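Local coordinates for protein D-hydantoinase (Ralstonia pickettii, PDB 1NFG) that probably catalyses the stereospecific, zinc-dependent hydrolysis of the cyclic amide bond of D-hydantoin derivatives, at residues Ala70-Phe73 and Ala74-Thr77; Thr167-Lys170 and Ala171-Gly175; Ala188-Leu191 and Arg192-Val196. One frame throughout, in Å; residues are numbered along the deposited sequence.

From the N terminus, the three contacts follow in series along the chain; none nests in or crosses another, and each joins consecutive residues of one local stretch, so no long loop is closed. Interaction 1 turns the loop after strand 67-68 into helix 73-82. Interaction 2 lies on the last turns of helix 161-174, before strand 178-180, and interaction 3 on helix 185-197, which follows that strand. Their centres are 32 to 35 Å apart and their nearest atoms about 19 to 21 Å. The subunit interface relates two of them: D169 of interaction 2 bonds Y190 of interaction 3 across two copies of the protein.

Interaction 1 of 3, residues Ala70-Phe73 and Ala74-Thr77; sequences ADTF and ATAT
In both T72 and T75 the hydroxyl sits between the backbone N and the carbonyl carbon (chi1 59° and 53°), which turns each OG1 toward the other residue's backbone N-H. T72 is the N-cap: its OG1 takes the N-H of T75 at 3.2 Å, nearly straight at 175°, and that of A74 in a weak, more bent bond. In return T72 N donates to T75 OG1 at 2.6 Å, again almost linear. The two reciprocal bonds make a capping box, the side chains crossing at about a right angle. The bonds from T72 OG1 satisfy first-turn N-H groups, which have no helical carbonyl before them; the return bond fixes the T75 hydroxyl over the N-cap backbone. D71 adds a carboxylate at the same place: its OD1 lies 2.8 Å from T75 OG1, although the hydroxyl proton has another acceptor within reach. The same OD1 accepts from A409 N, while OD2 is held by N408 and H314, so the buried carboxylate is gripped at both oxygens; the D71 side chain is about 9 Å from that of the zinc ligand H59. Regular helix pairing begins with A76 N to T72 O at 3.0 Å. One residue on, T77 folds its hydroxyl back to F73 O at 2.7 Å, in the carbonyl plane, and also bonds A116 N. T77 CG2 lies obliquely by the F73 ring, 4.1 Å from CD1. The cap starts helix 73-82 behind strand 67-68, with F73 against M110 and A111 of helix 100-111 and edge-to-face with Y119 of strand 118-124.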
ATOM      1  N   ALA A  70     -15.253 -10.318  39.174  1.00 39.88           N
ATOM      2  CA  ALA A  70     -14.772 -11.287  40.146  1.00 38.06           C
ATOM      3  C   ALA A  70     -13.551 -10.770  40.906  1.00 37.45           C
ATOM      4  O   ALA A  70     -13.446 -10.951  42.116  1.00 37.53           O
ATOM      5  CB  ALA A  70     -14.442 -12.596  39.446  1.00 38.29           C
ATOM      6  N   ASP A  71     -12.628 -10.133  40.192  1.00 35.50           N
ATOM      7  CA  ASP A  71     -11.429  -9.598  40.819  1.00 33.95           C
ATOM      8  C   ASP A  71     -11.650  -8.200  41.351  1.00 32.83           C
ATOM      9  O   ASP A  71     -12.499  -7.460  40.859  1.00 32.42           O
ATOM     10  CB  ASP A  71     -10.252  -9.545  39.833  1.00 34.43           C
ATOM     11  CG  ASP A  71      -9.416 -10.804  39.849  1.00 34.97           C
ATOM     12  OD1 ASP A  71      -9.322 -11.448  40.915  1.00 36.16           O
ATOM     13  OD2 ASP A  71      -8.837 -11.140  38.797  1.00 36.25           O
ATOM     14  N   THR A  72     -10.866  -7.851  42.364  1.00 31.90           N
ATOM     15  CA  THR A  72     -10.909  -6.530  42.972  1.00 30.29           C
ATOM     16  C   THR A  72      -9.493  -5.999  42.831  1.00 28.74           C
ATOM     17  O   THR A  72      -8.602  -6.716  42.383  1.00 28.58           O
ATOM     18  CB  THR A  72     -11.259  -6.594  44.473  1.00 30.36           C
ATOM     19  OG1 THR A  72     -10.289  -7.398  45.159  1.00 31.47           O
ATOM     20  CG2 THR A  72     -12.644  -7.186  44.671  1.00 28.16           C
ATOM     21  N   PHE A  73      -9.280  -4.751  43.211  1.00 27.62           N
ATOM     22  CA  PHE A  73      -7.952  -4.174  43.124  1.00 27.84           C
ATOM     23  C   PHE A  73      -6.955  -5.014  43.931  1.00 29.46           C
ATOM     24  O   PHE A  73      -5.778  -5.096  43.587  1.00 30.81           O
ATOM     25  CB  PHE A  73      -7.986  -2.746  43.644  1.00 26.67           C
ATOM     26  CG  PHE A  73      -7.364  -1.755  42.719  1.00 27.34           C
ATOM     27  CD1 PHE A  73      -5.982  -1.639  42.629  1.00 28.44           C
ATOM     28  CD2 PHE A  73      -8.159  -0.926  41.936  1.00 26.14           C
ATOM     29  CE1 PHE A  73      -5.398  -0.703  41.770  1.00 28.55           C
ATOM     30  CE2 PHE A  73      -7.592   0.009  41.078  1.00 26.01           C
ATOM     31  CZ  PHE A  73      -6.211   0.124  40.993  1.00 28.15           C
ATOM     32  N   ALA A  74      -7.439  -5.653  44.994  1.00 30.05           N
ATOM     33  CA  ALA A  74      -6.593  -6.475  45.851  1.00 29.21           C
ATOM     34  C   ALA A  74      -6.275  -7.847  45.265  1.00 29.59           C
ATOM     35  O   ALA A  74      -5.118  -8.254  45.237  1.00 31.24           O
ATOM     36  CB  ALA A  74      -7.243  -6.637  47.208  1.00 28.57           C
ATOM     37  N   THR A  75      -7.297  -8.566  44.814  1.00 28.82           N
ATOM     38  CA  THR A  75      -7.091  -9.894  44.243  1.00 28.71           C
ATOM     39  C   THR A  75      -6.285  -9.862  42.951  1.00 28.44           C
ATOM     40  O   THR A  75      -5.516 -10.779  42.670  1.00 29.69           O
ATOM     41  CB  THR A  75      -8.428 -10.596  43.933  1.00 29.38           C
ATOM     42  OG1 THR A  75      -9.243  -9.737  43.123  1.00 30.60           O
ATOM     43  CG2 THR A  75      -9.158 -10.942  45.209  1.00 28.17           C
ATOM     44  N   ALA A  76      -6.464  -8.813  42.158  1.00 27.09           N
ATOM     45  CA  ALA A  76      -5.747  -8.707  40.892  1.00 26.09           C
ATOM     46  C   ALA A  76      -4.270  -8.380  41.087  1.00 25.13           C
ATOM     47  O   ALA A  76      -3.407  -9.075  40.546  1.00 24.34           O
ATOM     48  CB  ALA A  76      -6.407  -7.654  39.996  1.00 25.45           C
ATOM     49  N   THR A  77      -3.982  -7.325  41.853  1.00 24.02           N
ATOM     50  CA  THR A  77      -2.598  -6.922  42.100  1.00 22.00           C
ATOM     51  C   THR A  77      -1.779  -8.048  42.715  1.00 21.37           C
ATOM     52  O   THR A  77      -0.578  -8.138  42.485  1.00 21.81           O
ATOM     53  CB  THR A  77      -2.509  -5.691  43.019  1.00 21.34           C
ATOM     54  OG1 THR A  77      -3.295  -5.912  44.196  1.00 20.88           O
ATOM     55  CG2 THR A  77      -2.998  -4.445  42.292  1.00 19.67           C
TER

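Interaction 2 of 3, residues Thr167-Lys170 and Ala171-Gly175; sequences TLDK and AVKTG
The charged link is between D169 and K173, four residues apart: D169 OD1 and K173 NZ form a salt bridge of 3.1 Å. The aspartate CG lies anti to its backbone N (chi1 -173°), and the lysine runs extended beyond CG to cross it obliquely. OD1 also touches the aliphatic chain, 3.1 Å from K173 CE. The other oxygen, OD2, is bonded to Y190 OH of the second subunit, so the carboxylate serves the helix through one oxygen and the subunit interface through the other. K170 bends at chi2 and carries its amine to E134 and E137 of the same chain.

Backbone bonds carry the last turns of helix 161-174, one of the helices of the TIM-barrel fold, which leads to strand 178-180. A171 N, V172 N and K173 N bond T167 O, L168 O and D169 O in turn, and T174 N reaches K170 O at 2.9 Å. G175 follows with positive phi and leaves helical geometry.

Among uncharged side chains, T174 OG1 hydrogen-bonds S176 OG and lies 3.0 Å from K170 O, with the acceptor of its proton not settled. T167, L168 and A171 pack on V178 of strand 178-180.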
ATOM      1  N   THR A 167     -11.177  15.781  22.822  1.00 24.75           N
ATOM      2  CA  THR A 167     -10.245  15.102  23.715  1.00 24.25           C
ATOM      3  C   THR A 167      -8.828  15.235  23.157  1.00 24.71           C
ATOM      4  O   THR A 167      -7.899  15.556  23.896  1.00 24.42           O
ATOM      5  CB  THR A 167     -10.590  13.613  23.852  1.00 24.51           C
ATOM      6  OG1 THR A 167     -11.927  13.480  24.341  1.00 26.17           O
ATOM      7  CG2 THR A 167      -9.646  12.931  24.823  1.00 25.57           C
ATOM      8  N   LEU A 168      -8.662  14.993  21.856  1.00 24.39           N
ATOM      9  CA  LEU A 168      -7.345  15.109  21.233  1.00 24.60           C
ATOM     10  C   LEU A 168      -6.828  16.524  21.446  1.00 25.14           C
ATOM     11  O   LEU A 168      -5.644  16.737  21.722  1.00 25.48           O
ATOM     12  CB  LEU A 168      -7.404  14.828  19.722  1.00 24.07           C
ATOM     13  CG  LEU A 168      -7.045  13.470  19.096  1.00 23.10           C
ATOM     14  CD1 LEU A 168      -6.206  12.642  20.053  1.00 23.42           C
ATOM     15  CD2 LEU A 168      -8.298  12.724  18.721  1.00 22.37           C
ATOM     16  N   ASP A 169      -7.727  17.493  21.330  1.00 25.38           N
ATOM     17  CA  ASP A 169      -7.352  18.888  21.490  1.00 26.69           C
ATOM     18  C   ASP A 169      -6.912  19.229  22.919  1.00 27.03           C
ATOM     19  O   ASP A 169      -5.925  19.942  23.115  1.00 26.60           O
ATOM     20  CB  ASP A 169      -8.510  19.782  21.049  1.00 27.86           C
ATOM     21  CG  ASP A 169      -8.132  21.241  21.016  1.00 30.67           C
ATOM     22  OD1 ASP A 169      -8.174  21.887  22.086  1.00 35.07           O
ATOM     23  OD2 ASP A 169      -7.777  21.740  19.927  1.00 30.47           O
ATOM     24  N   LYS A 170      -7.639  18.719  23.913  1.00 26.70           N
ATOM     25  CA  LYS A 170      -7.298  18.963  25.311  1.00 26.05           C
ATOM     26  C   LYS A 170      -5.969  18.294  25.673  1.00 26.48           C
ATOM     27  O   LYS A 170      -5.168  18.851  26.432  1.00 24.92           O
ATOM     28  CB  LYS A 170      -8.400  18.431  26.232  1.00 26.61           C
ATOM     29  CG  LYS A 170      -9.592  19.360  26.391  1.00 27.54           C
ATOM     30  CD  LYS A 170      -9.159  20.712  26.941  1.00 27.57           C
ATOM     31  CE  LYS A 170     -10.350  21.606  27.238  1.00 30.05           C
ATOM     32  NZ  LYS A 170      -9.937  23.001  27.565  1.00 29.10           N
ATOM     33  N   ALA A 171      -5.744  17.100  25.129  1.00 26.34           N
ATOM     34  CA  ALA A 171      -4.515  16.358  25.384  1.00 25.83           C
ATOM     35  C   ALA A 171      -3.300  17.136  24.875  1.00 27.18           C
ATOM     36  O   ALA A 171      -2.261  17.180  25.537  1.00 27.27           O
ATOM     37  CB  ALA A 171      -4.581  15.010  24.718  1.00 24.37           C
ATOM     38  N   VAL A 172      -3.426  17.753  23.704  1.00 26.23           N
ATOM     39  CA  VAL A 172      -2.317  18.523  23.160  1.00 26.18           C
ATOM     40  C   VAL A 172      -2.009  19.718  24.051  1.00 27.64           C
ATOM     41  O   VAL A 172      -0.849  20.064  24.263  1.00 28.14           O
ATOM     42  CB  VAL A 172      -2.618  19.026  21.729  1.00 25.61           C
ATOM     43  CG1 VAL A 172      -1.640  20.118  21.337  1.00 21.54           C
ATOM     44  CG2 VAL A 172      -2.510  17.882  20.747  1.00 22.92           C
ATOM     45  N   LYS A 173      -3.049  20.350  24.578  1.00 29.13           N
ATOM     46  CA  LYS A 173      -2.857  21.515  25.431  1.00 30.57           C
ATOM     47  C   LYS A 173      -2.281  21.175  26.799  1.00 29.74           C
ATOM     48  O   LYS A 173      -1.501  21.945  27.349  1.00 29.77           O
ATOM     49  CB  LYS A 173      -4.178  22.276  25.577  1.00 32.36           C
ATOM     50  CG  LYS A 173      -4.617  22.892  24.254  1.00 38.42           C
ATOM     51  CD  LYS A 173      -5.991  23.550  24.299  1.00 40.45           C
ATOM     52  CE  LYS A 173      -6.311  24.162  22.933  1.00 41.41           C
ATOM     53  NZ  LYS A 173      -7.620  24.866  22.885  1.00 43.00           N
ATOM     54  N   THR A 174      -2.641  20.012  27.331  1.00 28.19           N
ATOM     55  CA  THR A 174      -2.165  19.593  28.642  1.00 27.14           C
ATOM     56  C   THR A 174      -1.001  18.618  28.567  1.00 27.79           C
ATOM     57  O   THR A 174      -0.576  18.071  29.585  1.00 28.05           O
ATOM     58  CB  THR A 174      -3.280  18.905  29.422  1.00 26.91           C
ATOM     59  OG1 THR A 174      -3.622  17.679  28.765  1.00 25.82           O
ATOM     60  CG2 THR A 174      -4.507  19.800  29.494  1.00 25.43           C
ATOM     61  N   GLY A 175      -0.496  18.390  27.360  1.00 28.36           N
ATOM     62  CA  GLY A 175       0.605  17.462  27.189  1.00 27.04           C
ATOM     63  C   GLY A 175       0.225  16.056  27.608  1.00 27.53           C
ATOM     64  O   GLY A 175       0.981  15.383  28.301  1.00 29.23           O
TER

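Interaction 3 of 3, residues Ala188-Leu191 and Arg192-Val196; sequences ADYL and RDKFV
Y190 and K194 run side by side, pointing the same way, and meet where K194 NZ donates to Y190 OH at 3.0 Å. Both side chains leave with CG anti to the backbone N (chi1 170° and -168°), and the lysine stays extended, keeping its CD within 3.9 Å of Y190 CE2; NZ itself stands obliquely to the ring. The phenol oxygen has a second partner, D169 OD2 of the second subunit. That subunit also covers this flank: its V229 packs on Y190, its I228 on L191 and its D169 on K194. Lysine, tyrosine and aspartate thus form a polar chain across the interface. Backbone bonds tighten the same region, with K194 N to Y190 O at 3.1 Å and F195 N to L191 O at 3.0 Å. The F195 ring stands obliquely by that last carbonyl oxygen.

The side with D189 and D193 is looser and bears water. D189 OD1 approaches the R192 guanidinium at its edge, near its plane, but remains 4.2 Å from R192 NH1, beyond a salt bridge, the two planes 38° apart. A water links the acids: it donates to D193 OD1 at 2.9 Å and, weakly, to D189 OD1. D193 is exposed, and its ion pair with R331 is long and weak. The R192 chain bends at chi3, its side chain lying about 6 Å from those of Y153 and N335, which by similarity bind substrate. Helix 185-197 follows strand 178-180 in the chain, packs L191 on P211 of the loop after helix 204-208 and meets Y205 of that helix with the F195 ring.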
ATOM      1  N   ALA A 188     -20.693  -2.793  14.129  1.00 20.22           N
ATOM      2  CA  ALA A 188     -20.839  -3.982  14.964  1.00 21.35           C
ATOM      3  C   ALA A 188     -22.309  -4.219  15.325  1.00 22.37           C
ATOM      4  O   ALA A 188     -22.824  -5.323  15.153  1.00 21.03           O
ATOM      5  CB  ALA A 188     -20.008  -3.843  16.228  1.00 20.29           C
ATOM      6  N   ASP A 189     -22.981  -3.186  15.822  1.00 23.53           N
ATOM      7  CA  ASP A 189     -24.384  -3.316  16.190  1.00 25.29           C
ATOM      8  C   ASP A 189     -25.203  -3.883  15.045  1.00 26.20           C
ATOM      9  O   ASP A 189     -25.999  -4.803  15.245  1.00 25.89           O
ATOM     10  CB  ASP A 189     -24.965  -1.971  16.617  1.00 26.21           C
ATOM     11  CG  ASP A 189     -24.460  -1.531  17.972  1.00 28.62           C
ATOM     12  OD1 ASP A 189     -24.272  -2.416  18.840  1.00 28.31           O
ATOM     13  OD2 ASP A 189     -24.263  -0.308  18.170  1.00 31.83           O
ATOM     14  N   TYR A 190     -25.003  -3.332  13.849  1.00 26.65           N
ATOM     15  CA  TYR A 190     -25.713  -3.790  12.656  1.00 26.59           C
ATOM     16  C   TYR A 190     -25.564  -5.301  12.482  1.00 27.00           C
ATOM     17  O   TYR A 190     -26.549  -6.017  12.292  1.00 27.44           O
ATOM     18  CB  TYR A 190     -25.159  -3.082  11.420  1.00 28.02           C
ATOM     19  CG  TYR A 190     -25.655  -3.647  10.105  1.00 29.90           C
ATOM     20  CD1 TYR A 190     -26.865  -3.230   9.551  1.00 29.35           C
ATOM     21  CD2 TYR A 190     -24.913  -4.612   9.416  1.00 30.99           C
ATOM     22  CE1 TYR A 190     -27.327  -3.759   8.341  1.00 30.52           C
ATOM     23  CE2 TYR A 190     -25.363  -5.148   8.209  1.00 32.49           C
ATOM     24  CZ  TYR A 190     -26.570  -4.718   7.675  1.00 32.18           C
ATOM     25  OH  TYR A 190     -27.013  -5.248   6.482  1.00 32.10           O
ATOM     26  N   LEU A 191     -24.329  -5.783  12.549  1.00 26.47           N
ATOM     27  CA  LEU A 191     -24.076  -7.205  12.386  1.00 27.67           C
ATOM     28  C   LEU A 191     -24.560  -8.020  13.574  1.00 29.23           C
ATOM     29  O   LEU A 191     -25.094  -9.113  13.400  1.00 29.49           O
ATOM     30  CB  LEU A 191     -22.583  -7.451  12.145  1.00 26.84           C
ATOM     31  CG  LEU A 191     -22.025  -6.878  10.834  1.00 26.93           C
ATOM     32  CD1 LEU A 191     -20.511  -6.970  10.824  1.00 26.64           C
ATOM     33  CD2 LEU A 191     -22.614  -7.635   9.651  1.00 25.68           C
ATOM     34  N   ARG A 192     -24.381  -7.495  14.783  1.00 31.64           N
ATOM     35  CA  ARG A 192     -24.816  -8.204  15.985  1.00 33.62           C
ATOM     36  C   ARG A 192     -26.312  -8.486  15.912  1.00 33.08           C
ATOM     37  O   ARG A 192     -26.750  -9.621  16.077  1.00 32.14           O
ATOM     38  CB  ARG A 192     -24.527  -7.377  17.244  1.00 37.02           C
ATOM     39  CG  ARG A 192     -23.079  -6.889  17.384  1.00 41.70           C
ATOM     40  CD  ARG A 192     -22.860  -6.189  18.725  1.00 43.49           C
ATOM     41  NE  ARG A 192     -22.805  -7.159  19.818  1.00 47.29           N
ATOM     42  CZ  ARG A 192     -23.152  -6.901  21.075  1.00 47.89           C
ATOM     43  NH1 ARG A 192     -23.589  -5.696  21.418  1.00 48.18           N
ATOM     44  NH2 ARG A 192     -23.066  -7.856  21.991  1.00 48.62           N
ATOM     45  N   ASP A 193     -27.091  -7.443  15.655  1.00 33.58           N
ATOM     46  CA  ASP A 193     -28.539  -7.574  15.567  1.00 34.70           C
ATOM     47  C   ASP A 193     -28.992  -8.450  14.403  1.00 36.06           C
ATOM     48  O   ASP A 193     -29.934  -9.241  14.534  1.00 35.94           O
ATOM     49  CB  ASP A 193     -29.173  -6.190  15.454  1.00 33.62           C
ATOM     50  CG  ASP A 193     -28.812  -5.300  16.619  1.00 35.29           C
ATOM     51  OD1 ASP A 193     -28.640  -5.836  17.739  1.00 34.62           O
ATOM     52  OD2 ASP A 193     -28.707  -4.070  16.418  1.00 37.48           O
ATOM     53  N   LYS A 194     -28.321  -8.305  13.266  1.00 37.11           N
ATOM     54  CA  LYS A 194     -28.649  -9.090  12.087  1.00 36.90           C
ATOM     55  C   LYS A 194     -28.497 -10.575  12.413  1.00 36.78           C
ATOM     56  O   LYS A 194     -29.342 -11.383  12.039  1.00 37.08           O
ATOM     57  CB  LYS A 194     -27.728  -8.688  10.934  1.00 38.15           C
ATOM     58  CG  LYS A 194     -28.130  -9.208   9.562  1.00 40.16           C
ATOM     59  CD  LYS A 194     -27.317  -8.496   8.479  1.00 42.98           C
ATOM     60  CE  LYS A 194     -27.638  -8.983   7.069  1.00 43.76           C
ATOM     61  NZ  LYS A 194     -26.866  -8.200   6.049  1.00 44.10           N
ATOM     62  N   PHE A 195     -27.429 -10.928  13.124  1.00 37.17           N
ATOM     63  CA  PHE A 195     -27.183 -12.317  13.497  1.00 38.03           C
ATOM     64  C   PHE A 195     -28.248 -12.860  14.437  1.00 39.51           C
ATOM     65  O   PHE A 195     -28.758 -13.965  14.244  1.00 39.52           O
ATOM     66  CB  PHE A 195     -25.822 -12.465  14.174  1.00 38.59           C
ATOM     67  CG  PHE A 195     -24.678 -12.622  13.219  1.00 40.40           C
ATOM     68  CD1 PHE A 195     -24.706 -13.604  12.235  1.00 41.20           C
ATOM     69  CD2 PHE A 195     -23.555 -11.805  13.318  1.00 40.64           C
ATOM     70  CE1 PHE A 195     -23.632 -13.772  11.360  1.00 42.24           C
ATOM     71  CE2 PHE A 195     -22.475 -11.963  12.449  1.00 41.06           C
ATOM     72  CZ  PHE A 195     -22.513 -12.948  11.468  1.00 41.48           C
ATOM     73  N   VAL A 196     -28.568 -12.087  15.467  1.00 40.24           N
ATOM     74  CA  VAL A 196     -29.562 -12.509  16.437  1.00 41.51           C
ATOM     75  C   VAL A 196     -30.911 -12.667  15.758  1.00 42.63           C
ATOM     76  O   VAL A 196     -31.654 -13.601  16.053  1.00 43.35           O
ATOM     77  CB  VAL A 196     -29.667 -11.499  17.590  1.00 42.02           C
ATOM     78  CG1 VAL A 196     -30.783 -11.895  18.532  1.00 42.48           C
ATOM     79  CG2 VAL A 196     -28.353 -11.451  18.344  1.00 42.29           C
TER
HETATM   80  O   HOH W   1     -26.268  -5.114  19.159  1.00 18.65           O